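Local coordinates for protein annexin (Schistosoma mansoni, PDB 4MDU) that binds acidic phospholipid membranes in a calcium-dependent manner, aggregates liposomes when calcium is present, and likely promotes membrane fusion, at residues L249-T252 with S253-F257; K262-L265 with E266-S270; R353-C356 with V357-G360. One frame throughout, in Å; residues are numbered along the deposited sequence.

Contact 1: residues L249-T252 with S253-F257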
ATOM      1  N   LEU B 249     -19.471  -0.785 -16.711  1.00 24.42           N
ATOM      2  CA  LEU B 249     -19.187  -0.430 -15.317  1.00 25.33           C
ATOM      3  C   LEU B 249     -19.717   0.953 -15.010  1.00 27.76           C
ATOM      4  O   LEU B 249     -20.288   1.207 -13.949  1.00 30.07           O
ATOM      5  CB  LEU B 249     -17.689  -0.438 -15.041  1.00 30.44           C
ATOM      6  CG  LEU B 249     -17.185  -1.624 -14.250  1.00 35.39           C
ATOM      7  CD1 LEU B 249     -15.705  -1.471 -13.970  1.00 27.33           C
ATOM      8  CD2 LEU B 249     -17.979  -1.727 -12.974  1.00 36.07           C
ATOM      9  N   TYR B 250     -19.503   1.858 -15.950  1.00 33.49           N
ATOM     10  CA  TYR B 250     -20.007   3.199 -15.793  1.00 29.64           C
ATOM     11  C   TYR B 250     -21.522   3.176 -15.608  1.00 32.07           C
ATOM     12  O   TYR B 250     -22.051   3.670 -14.604  1.00 30.17           O
ATOM     13  CB  TYR B 250     -19.638   4.053 -16.988  1.00 31.30           C
ATOM     14  CG  TYR B 250     -20.155   5.446 -16.812  1.00 43.03           C
ATOM     15  CD1 TYR B 250     -19.555   6.311 -15.905  1.00 48.21           C
ATOM     16  CD2 TYR B 250     -21.259   5.888 -17.509  1.00 43.48           C
ATOM     17  CE1 TYR B 250     -20.028   7.597 -15.718  1.00 53.18           C
ATOM     18  CE2 TYR B 250     -21.744   7.173 -17.330  1.00 54.63           C
ATOM     19  CZ  TYR B 250     -21.123   8.024 -16.434  1.00 58.06           C
ATOM     20  OH  TYR B 250     -21.601   9.305 -16.253  1.00 63.48           O
ATOM     21  N   LEU B 251     -22.222   2.594 -16.572  1.00 30.33           N
ATOM     22  CA  LEU B 251     -23.664   2.424 -16.425  1.00 29.21           C
ATOM     23  C   LEU B 251     -24.002   1.822 -15.065  1.00 32.95           C
ATOM     24  O   LEU B 251     -24.918   2.288 -14.386  1.00 34.79           O
ATOM     25  CB  LEU B 251     -24.232   1.547 -17.531  1.00 32.26           C
ATOM     26  CG  LEU B 251     -25.735   1.285 -17.425  1.00 37.68           C
ATOM     27  CD1 LEU B 251     -26.509   2.605 -17.531  1.00 38.96           C
ATOM     28  CD2 LEU B 251     -26.186   0.276 -18.493  1.00 35.89           C
ATOM     29  N   THR B 252     -23.243   0.805 -14.658  1.00 30.71           N
ATOM     30  CA  THR B 252     -23.510   0.110 -13.401  1.00 32.21           C
ATOM     31  C   THR B 252     -23.342   1.068 -12.246  1.00 37.45           C
ATOM     32  O   THR B 252     -24.097   1.047 -11.263  1.00 39.10           O
ATOM     33  CB  THR B 252     -22.575  -1.115 -13.203  1.00 33.86           C
ATOM     34  OG1 THR B 252     -22.742  -2.012 -14.301  1.00 35.98           O
ATOM     35  CG2 THR B 252     -22.928  -1.861 -11.940  1.00 28.76           C
ATOM     36  N   SER B 253     -22.348   1.928 -12.371  1.00 36.64           N
ATOM     37  CA  SER B 253     -22.115   2.906 -11.340  1.00 37.44           C
ATOM     38  C   SER B 253     -23.316   3.852 -11.229  1.00 27.89           C
ATOM     39  O   SER B 253     -23.803   4.096 -10.132  1.00 34.25           O
ATOM     40  CB  SER B 253     -20.819   3.675 -11.606  1.00 31.78           C
ATOM     41  OG  SER B 253     -20.613   4.635 -10.596  1.00 41.82           O
ATOM     42  N   GLU B 254     -23.797   4.368 -12.357  1.00 26.84           N
ATOM     43  CA  GLU B 254     -24.938   5.294 -12.338  1.00 36.52           C
ATOM     44  C   GLU B 254     -26.166   4.647 -11.715  1.00 43.00           C
ATOM     45  O   GLU B 254     -26.805   5.212 -10.815  1.00 45.49           O
ATOM     46  CB  GLU B 254     -25.287   5.783 -13.743  1.00 35.61           C
ATOM     47  CG  GLU B 254     -24.163   6.528 -14.458  1.00 45.64           C
ATOM     48  CD  GLU B 254     -23.948   7.935 -13.925  1.00 65.34           C
ATOM     49  OE1 GLU B 254     -24.606   8.876 -14.426  1.00 70.65           O
ATOM     50  OE2 GLU B 254     -23.114   8.101 -13.009  1.00 72.11           O
ATOM     51  N   ILE B 255     -26.490   3.453 -12.199  1.00 40.68           N
ATOM     52  CA  ILE B 255     -27.682   2.744 -11.752  1.00 41.14           C
ATOM     53  C   ILE B 255     -27.577   2.402 -10.277  1.00 41.63           C
ATOM     54  O   ILE B 255     -28.561   2.476  -9.526  1.00 43.77           O
ATOM     55  CB  ILE B 255     -27.903   1.470 -12.588  1.00 42.51           C
ATOM     56  CG1 ILE B 255     -28.495   1.857 -13.936  1.00 40.48           C
ATOM     57  CG2 ILE B 255     -28.832   0.506 -11.883  1.00 41.12           C
ATOM     58  CD1 ILE B 255     -28.561   0.715 -14.917  1.00 45.15           C
ATOM     59  N   TYR B 256     -26.376   2.041  -9.852  1.00 39.34           N
ATOM     60  CA  TYR B 256     -26.178   1.714  -8.454  1.00 41.98           C
ATOM     61  C   TYR B 256     -26.540   2.916  -7.579  1.00 45.39           C
ATOM     62  O   TYR B 256     -27.183   2.768  -6.543  1.00 47.17           O
ATOM     63  CB  TYR B 256     -24.747   1.245  -8.182  1.00 32.82           C
ATOM     64  CG  TYR B 256     -24.559   0.774  -6.763  1.00 33.04           C
ATOM     65  CD1 TYR B 256     -24.794  -0.549  -6.412  1.00 32.43           C
ATOM     66  CD2 TYR B 256     -24.166   1.660  -5.764  1.00 34.59           C
ATOM     67  CE1 TYR B 256     -24.623  -0.983  -5.100  1.00 39.85           C
ATOM     68  CE2 TYR B 256     -23.993   1.237  -4.453  1.00 37.71           C
ATOM     69  CZ  TYR B 256     -24.222  -0.081  -4.125  1.00 41.95           C
ATOM     70  OH  TYR B 256     -24.052  -0.492  -2.824  1.00 43.44           O
ATOM     71  N   PHE B 257     -26.146   4.109  -8.006  1.00 41.08           N
ATOM     72  CA  PHE B 257     -26.388   5.288  -7.188  1.00 39.71           C
ATOM     73  C   PHE B 257     -27.858   5.698  -7.147  1.00 47.08           C
ATOM     74  O   PHE B 257     -28.368   6.086  -6.095  1.00 44.32           O
ATOM     75  CB  PHE B 257     -25.518   6.473  -7.619  1.00 44.18           C
ATOM     76  CG  PHE B 257     -25.823   7.740  -6.865  1.00 49.85           C
ATOM     77  CD1 PHE B 257     -25.368   7.914  -5.569  1.00 47.88           C
ATOM     78  CD2 PHE B 257     -26.597   8.737  -7.443  1.00 56.67           C
ATOM     79  CE1 PHE B 257     -25.663   9.069  -4.865  1.00 56.03           C
ATOM     80  CE2 PHE B 257     -26.895   9.890  -6.748  1.00 63.59           C
ATOM     81  CZ  PHE B 257     -26.424  10.058  -5.455  1.00 62.60           C
TER
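Y250 has CG anti to its own nitrogen (chi1 -180°), while E254, one turn on, has CG beside the backbone N and bends again at chi2 (-75°). Together these torsions fold the glutamate over the tyrosine ring. The setting is an i to i+4 side-chain contact along helix 246-260, in the third annexin repeat. E254 CG makes a CH-pi contact, 4.1 Å from the centroid of the Y250 ring and offset toward the rim. The carboxylate follows the ring outward, its plane only 13° from that of the ring. E254 OE1 ends 3.5 Å from Y250 OH. The ring also meets H22 edge-to-face, so the tyrosine joins the N-terminal part of the chain to this helix.

L251 and I255 form a second, apolar pair at the same spacing. A215 of helix 212-224 touches both of them. T252 turns its hydroxyl back along the helix, where OG1 is hydrogen-bonded to Q248 O. L249 packs against L284 and A287 of helix 274-288, away from residues 253-257.

Regular helical bonds link the two segments, among them I255 N to L251 O and Y256 N to T252 O. I255 CD1 lies 3.8 Å from L251 CG and equally far from L251 CD1.

Contact 2: residues K262-L265 with E266-S270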
ATOM      1  N   LYS B 262     -25.851   5.895  -2.730  1.00 53.83           N
ATOM      2  CA  LYS B 262     -24.453   5.850  -2.320  1.00 54.25           C
ATOM      3  C   LYS B 262     -23.658   5.444  -3.566  1.00 48.93           C
ATOM      4  O   LYS B 262     -24.076   4.537  -4.291  1.00 42.28           O
ATOM      5  CB  LYS B 262     -24.288   4.837  -1.176  1.00 54.55           C
ATOM      6  CG  LYS B 262     -22.857   4.599  -0.692  1.00 53.69           C
ATOM      7  CD  LYS B 262     -22.855   3.897   0.672  1.00 53.40           C
ATOM      8  CE  LYS B 262     -21.441   3.521   1.118  1.00 55.03           C
ATOM      9  NZ  LYS B 262     -21.340   3.277   2.593  1.00 46.57           N
ATOM     10  N   THR B 263     -22.553   6.127  -3.865  1.00 44.25           N
ATOM     11  CA  THR B 263     -21.810   5.764  -5.075  1.00 43.70           C
ATOM     12  C   THR B 263     -21.318   4.329  -4.979  1.00 36.65           C
ATOM     13  O   THR B 263     -21.158   3.786  -3.881  1.00 40.65           O
ATOM     14  CB  THR B 263     -20.620   6.703  -5.392  1.00 33.20           C
ATOM     15  OG1 THR B 263     -19.596   6.558  -4.397  1.00 41.99           O
ATOM     16  CG2 THR B 263     -21.076   8.148  -5.445  1.00 36.37           C
ATOM     17  N   LEU B 264     -21.100   3.708  -6.131  1.00 40.62           N
ATOM     18  CA  LEU B 264     -20.547   2.363  -6.161  1.00 40.63           C
ATOM     19  C   LEU B 264     -19.120   2.413  -5.619  1.00 40.14           C
ATOM     20  O   LEU B 264     -18.680   1.507  -4.912  1.00 37.66           O
ATOM     21  CB  LEU B 264     -20.573   1.802  -7.581  1.00 33.55           C
ATOM     22  CG  LEU B 264     -19.864   0.457  -7.751  1.00 31.92           C
ATOM     23  CD1 LEU B 264     -20.375  -0.572  -6.743  1.00 30.75           C
ATOM     24  CD2 LEU B 264     -20.036  -0.031  -9.187  1.00 27.11           C
ATOM     25  N   LEU B 265     -18.413   3.491  -5.938  1.00 34.33           N
ATOM     26  CA  LEU B 265     -17.068   3.709  -5.391  1.00 32.73           C
ATOM     27  C   LEU B 265     -17.104   3.733  -3.865  1.00 39.96           C
ATOM     28  O   LEU B 265     -16.341   3.018  -3.207  1.00 37.52           O
ATOM     29  CB  LEU B 265     -16.456   5.017  -5.922  1.00 29.96           C
ATOM     30  CG  LEU B 265     -15.014   5.288  -5.464  1.00 35.08           C
ATOM     31  CD1 LEU B 265     -14.061   4.206  -5.982  1.00 31.00           C
ATOM     32  CD2 LEU B 265     -14.530   6.675  -5.881  1.00 37.65           C
ATOM     33  N   GLU B 266     -17.992   4.554  -3.303  1.00 33.90           N
ATOM     34  CA  GLU B 266     -18.108   4.666  -1.857  1.00 43.49           C
ATOM     35  C   GLU B 266     -18.348   3.303  -1.267  1.00 38.74           C
ATOM     36  O   GLU B 266     -17.767   2.936  -0.250  1.00 42.56           O
ATOM     37  CB  GLU B 266     -19.274   5.578  -1.474  1.00 48.45           C
ATOM     38  CG  GLU B 266     -18.944   7.053  -1.515  1.00 56.34           C
ATOM     39  CD  GLU B 266     -20.175   7.932  -1.340  1.00 65.97           C
ATOM     40  OE1 GLU B 266     -21.311   7.427  -1.505  1.00 64.60           O
ATOM     41  OE2 GLU B 266     -20.002   9.132  -1.040  1.00 66.70           O
ATOM     42  N   HIS B 267     -19.239   2.564  -1.909  1.00 41.00           N
ATOM     43  CA  HIS B 267     -19.608   1.239  -1.448  1.00 40.36           C
ATOM     44  C   HIS B 267     -18.361   0.379  -1.363  1.00 37.30           C
ATOM     45  O   HIS B 267     -18.048  -0.188  -0.313  1.00 40.17           O
ATOM     46  CB  HIS B 267     -20.638   0.621  -2.398  1.00 41.70           C
ATOM     47  CG  HIS B 267     -21.108  -0.735  -1.981  1.00 47.37           C
ATOM     48  ND1 HIS B 267     -21.646  -0.984  -0.738  1.00 55.11           N
ATOM     49  CD2 HIS B 267     -21.119  -1.917  -2.641  1.00 44.15           C
ATOM     50  CE1 HIS B 267     -21.975  -2.260  -0.650  1.00 49.30           C
ATOM     51  NE2 HIS B 267     -21.668  -2.848  -1.793  1.00 47.98           N
ATOM     52  N   ILE B 268     -17.643   0.291  -2.475  1.00 37.65           N
ATOM     53  CA  ILE B 268     -16.426  -0.512  -2.518  1.00 39.26           C
ATOM     54  C   ILE B 268     -15.443  -0.058  -1.449  1.00 39.62           C
ATOM     55  O   ILE B 268     -14.864  -0.873  -0.735  1.00 32.65           O
ATOM     56  CB  ILE B 268     -15.779  -0.462  -3.908  1.00 39.05           C
ATOM     57  CG1 ILE B 268     -16.584  -1.361  -4.865  1.00 41.61           C
ATOM     58  CG2 ILE B 268     -14.305  -0.860  -3.825  1.00 34.16           C
ATOM     59  CD1 ILE B 268     -16.111  -1.364  -6.282  1.00 38.69           C
ATOM     60  N   GLU B 269     -15.287   1.252  -1.317  1.00 43.18           N
ATOM     61  CA  GLU B 269     -14.309   1.805  -0.388  1.00 39.85           C
ATOM     62  C   GLU B 269     -14.619   1.509   1.078  1.00 47.69           C
ATOM     63  O   GLU B 269     -13.712   1.427   1.907  1.00 47.66           O
ATOM     64  CB  GLU B 269     -14.143   3.302  -0.630  1.00 44.79           C
ATOM     65  CG  GLU B 269     -13.362   3.596  -1.895  1.00 52.58           C
ATOM     66  CD  GLU B 269     -13.234   5.074  -2.178  1.00 59.26           C
ATOM     67  OE1 GLU B 269     -14.172   5.834  -1.840  1.00 63.40           O
ATOM     68  OE2 GLU B 269     -12.195   5.472  -2.747  1.00 60.09           O
ATOM     69  N   SER B 270     -15.892   1.320   1.402  1.00 54.82           N
ATOM     70  CA  SER B 270     -16.261   1.045   2.782  1.00 55.52           C
ATOM     71  C   SER B 270     -16.370  -0.448   3.089  1.00 52.06           C
ATOM     72  O   SER B 270     -16.363  -0.842   4.248  1.00 62.51           O
ATOM     73  CB  SER B 270     -17.559   1.771   3.154  1.00 63.44           C
ATOM     74  OG  SER B 270     -18.630   1.383   2.312  1.00 68.60           O
TER
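The H267 imidazole has the methyl L264 CD1 at its edge, near the ring plane. L264 CD1 and H267 CD2 are 4.4 Å apart, a loose contact. The ring lies on the first turn of helix 264-271, which a capping box opens. Outside the turn, the H267 ring meets the ring of Y256, and H267 NE2 is hydrogen-bonded to L222 O, which ties down the polar end of the imidazole. The carboxylate of E266 is approached from above its plane: T263 N donates to E266 OE1 over 3.0 Å, 41° out of that plane.

This bond is half of the capping box. The other half runs from E266 N to T263 OG1, 2.8 Å long. T263 is the N-cap, and its OG1 sits between the backbone N and the carbonyl carbon (chi1 68°), which points it at the first turn. The two side chains cross at about a right angle. Two backbone N-H groups at the helix start, T263 N and E266 N, thus have side-chain acceptors.

K262 reaches over this cap with an extended chain. Its CG lies 3.3 Å from E266 OE1. K262 NZ makes a weak hydrogen bond to S270 OG, 3.3 Å away, while staying 5.8 Å from E266 OE1. The opposite charges may still attract at that distance.

L264 and I268 both pack on I241 of helix 236-243, and L265 and E269 touch V281 of helix 274-288. The latter two side chains cross, with L265 CG 3.7 Å from E269 CD.

Contact 3: residues R353-C356 with V357-G360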
ATOM      1  N   ARG B 353      14.167  14.806 -21.127  1.00 28.72           N
ATOM      2  CA  ARG B 353      13.839  15.305 -22.451  1.00 34.84           C
ATOM      3  C   ARG B 353      12.965  14.293 -23.186  1.00 35.58           C
ATOM      4  O   ARG B 353      11.972  14.656 -23.822  1.00 39.98           O
ATOM      5  CB  ARG B 353      15.122  15.579 -23.229  1.00 26.92           C
ATOM      6  CG  ARG B 353      14.928  16.329 -24.535  1.00 30.25           C
ATOM      7  CD  ARG B 353      14.638  17.823 -24.305  1.00 33.06           C
ATOM      8  NE  ARG B 353      13.418  18.149 -25.013  1.00 46.23           N
ATOM      9  CZ  ARG B 353      12.318  18.645 -24.464  1.00 43.62           C
ATOM     10  NH1 ARG B 353      12.259  18.964 -23.176  1.00 28.34           N
ATOM     11  NH2 ARG B 353      11.278  18.872 -25.243  1.00 58.93           N
ATOM     12  N   THR B 354      13.328  13.021 -23.085  1.00 29.18           N
ATOM     13  CA  THR B 354      12.530  11.963 -23.698  1.00 25.72           C
ATOM     14  C   THR B 354      11.101  11.969 -23.161  1.00 21.70           C
ATOM     15  O   THR B 354      10.154  11.922 -23.929  1.00 20.34           O
ATOM     16  CB  THR B 354      13.144  10.573 -23.477  1.00 26.58           C
ATOM     17  OG1 THR B 354      14.480  10.537 -24.000  1.00 20.57           O
ATOM     18  CG2 THR B 354      12.289   9.512 -24.182  1.00 22.51           C
ATOM     19  N   LEU B 355      10.947  12.041 -21.841  1.00 22.54           N
ATOM     20  CA  LEU B 355       9.610  12.062 -21.246  1.00 18.75           C
ATOM     21  C   LEU B 355       8.801  13.261 -21.735  1.00 30.55           C
ATOM     22  O   LEU B 355       7.603  13.138 -22.010  1.00 28.49           O
ATOM     23  CB  LEU B 355       9.691  12.082 -19.721  1.00 20.82           C
ATOM     24  CG  LEU B 355      10.437  10.926 -19.044  1.00 23.85           C
ATOM     25  CD1 LEU B 355      10.276  11.024 -17.547  1.00 26.26           C
ATOM     26  CD2 LEU B 355       9.933   9.559 -19.541  1.00 24.94           C
ATOM     27  N   CYS B 356       9.454  14.420 -21.836  1.00 24.90           N
ATOM     28  CA  CYS B 356       8.767  15.639 -22.273  1.00 21.05           C
ATOM     29  C   CYS B 356       8.259  15.497 -23.704  1.00 21.81           C
ATOM     30  O   CYS B 356       7.178  15.978 -24.040  1.00 26.09           O
ATOM     31  CB  CYS B 356       9.696  16.868 -22.137  1.00 20.33           C
ATOM     32  SG  CYS B 356      10.006  17.264 -20.393  1.00 28.31           S
ATOM     33  N   VAL B 357       9.040  14.832 -24.545  1.00 23.43           N
ATOM     34  CA  VAL B 357       8.675  14.684 -25.941  1.00 24.54           C
ATOM     35  C   VAL B 357       7.484  13.728 -26.081  1.00 28.76           C
ATOM     36  O   VAL B 357       6.598  13.956 -26.884  1.00 24.28           O
ATOM     37  CB  VAL B 357       9.869  14.212 -26.763  1.00 26.71           C
ATOM     38  CG1 VAL B 357       9.442  13.750 -28.166  1.00 26.03           C
ATOM     39  CG2 VAL B 357      10.879  15.332 -26.851  1.00 20.75           C
ATOM     40  N   LEU B 358       7.461  12.679 -25.269  1.00 26.29           N
ATOM     41  CA  LEU B 358       6.315  11.787 -25.235  1.00 28.75           C
ATOM     42  C   LEU B 358       5.022  12.581 -25.015  1.00 31.19           C
ATOM     43  O   LEU B 358       4.008  12.281 -25.633  1.00 26.27           O
ATOM     44  CB  LEU B 358       6.483  10.715 -24.154  1.00 23.48           C
ATOM     45  CG  LEU B 358       7.512   9.610 -24.391  1.00 23.19           C
ATOM     46  CD1 LEU B 358       7.663   8.776 -23.125  1.00 18.07           C
ATOM     47  CD2 LEU B 358       7.116   8.720 -25.571  1.00 19.04           C
ATOM     48  N   MET B 359       5.055  13.587 -24.146  1.00 25.00           N
ATOM     49  CA  MET B 359       3.846  14.367 -23.846  1.00 24.39           C
ATOM     50  C   MET B 359       3.554  15.413 -24.920  1.00 27.33           C
ATOM     51  O   MET B 359       2.505  16.062 -24.899  1.00 25.48           O
ATOM     52  CB  MET B 359       3.974  15.057 -22.491  1.00 29.24           C
ATOM     53  CG  MET B 359       3.886  14.129 -21.283  1.00 23.85           C
ATOM     54  SD  MET B 359       4.266  15.003 -19.734  1.00 27.79           S
ATOM     55  CE  MET B 359       6.043  15.170 -19.851  1.00 26.37           C
ATOM     56  N   GLY B 360       4.488  15.584 -25.849  1.00 25.88           N
ATOM     57  CA  GLY B 360       4.298  16.520 -26.942  1.00 27.89           C
ATOM     58  C   GLY B 360       5.230  17.724 -26.981  1.00 33.11           C
ATOM     59  O   GLY B 360       5.249  18.474 -27.966  1.00 27.59           O
TER
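The backbone bonds between R353-C356 and V357-G360 are those of a helix end. V357 N bonds to R353 O, and L358 N to T354 O at 3.1 Å. M359 N then makes two weak bonds, to L355 O and to C356 O. G360 leaves helical angles with a positive phi of 115° and completes a Schellman motif. G360 N is hydrogen-bonded to V357 O at 2.9 Å.

One apolar side-chain pair spans the segments, L355 CD2 and L358 CD1, 4.3 Å apart. Other carbons make van der Waals contacts with the backbone. M359 bends back at chi3 (-75°), which brings its CE methyl over the preceding turn. That methyl is 3.4 Å from L355 O and 3.7 Å from C356 CA. V357 CG2 lies beside its own backbone N and rests 3.3 Å from R353 O.

Two polar side chains, R353 and T354, have partners outside the segments. R353 bends at chi2 and chi3 and crosses V357 at about a right angle, with NH2 3.9 Å from V357 CG2. Its NH1 forms a salt bridge with E361, just past the helix. T354 OG1 is hydrogen-bonded to D350 O, one turn back.

These residues lie in the predicted fourth annexin repeat. T354 and V357 meet I60 of helix 56-63. T354 and L355 meet V101 of helix 96-106. C356 and M359 face helix 339-346, through L340, K344 and L339.

Contacts 1 and 2 belong to the third annexin repeat. Contact 1 lies within helix 246-260. Contact 2 covers most of the next helix, 264-271, and the two residues before it. Their centres are 11 Å apart, and they touch where Y256 CD2 comes 3.2 Å from K262 O. The chain turns between them, so the end of one helix packs on the start of the next. Contact 3 comes last in sequence, at the end of helix 349-358 in the fourth repeat. Its centre is about 36 Å from each of the others, with nearest atoms about 25 Å away. The three thus sample a helix middle, a helix start and a helix end in this mainly helical, repeat-built protein.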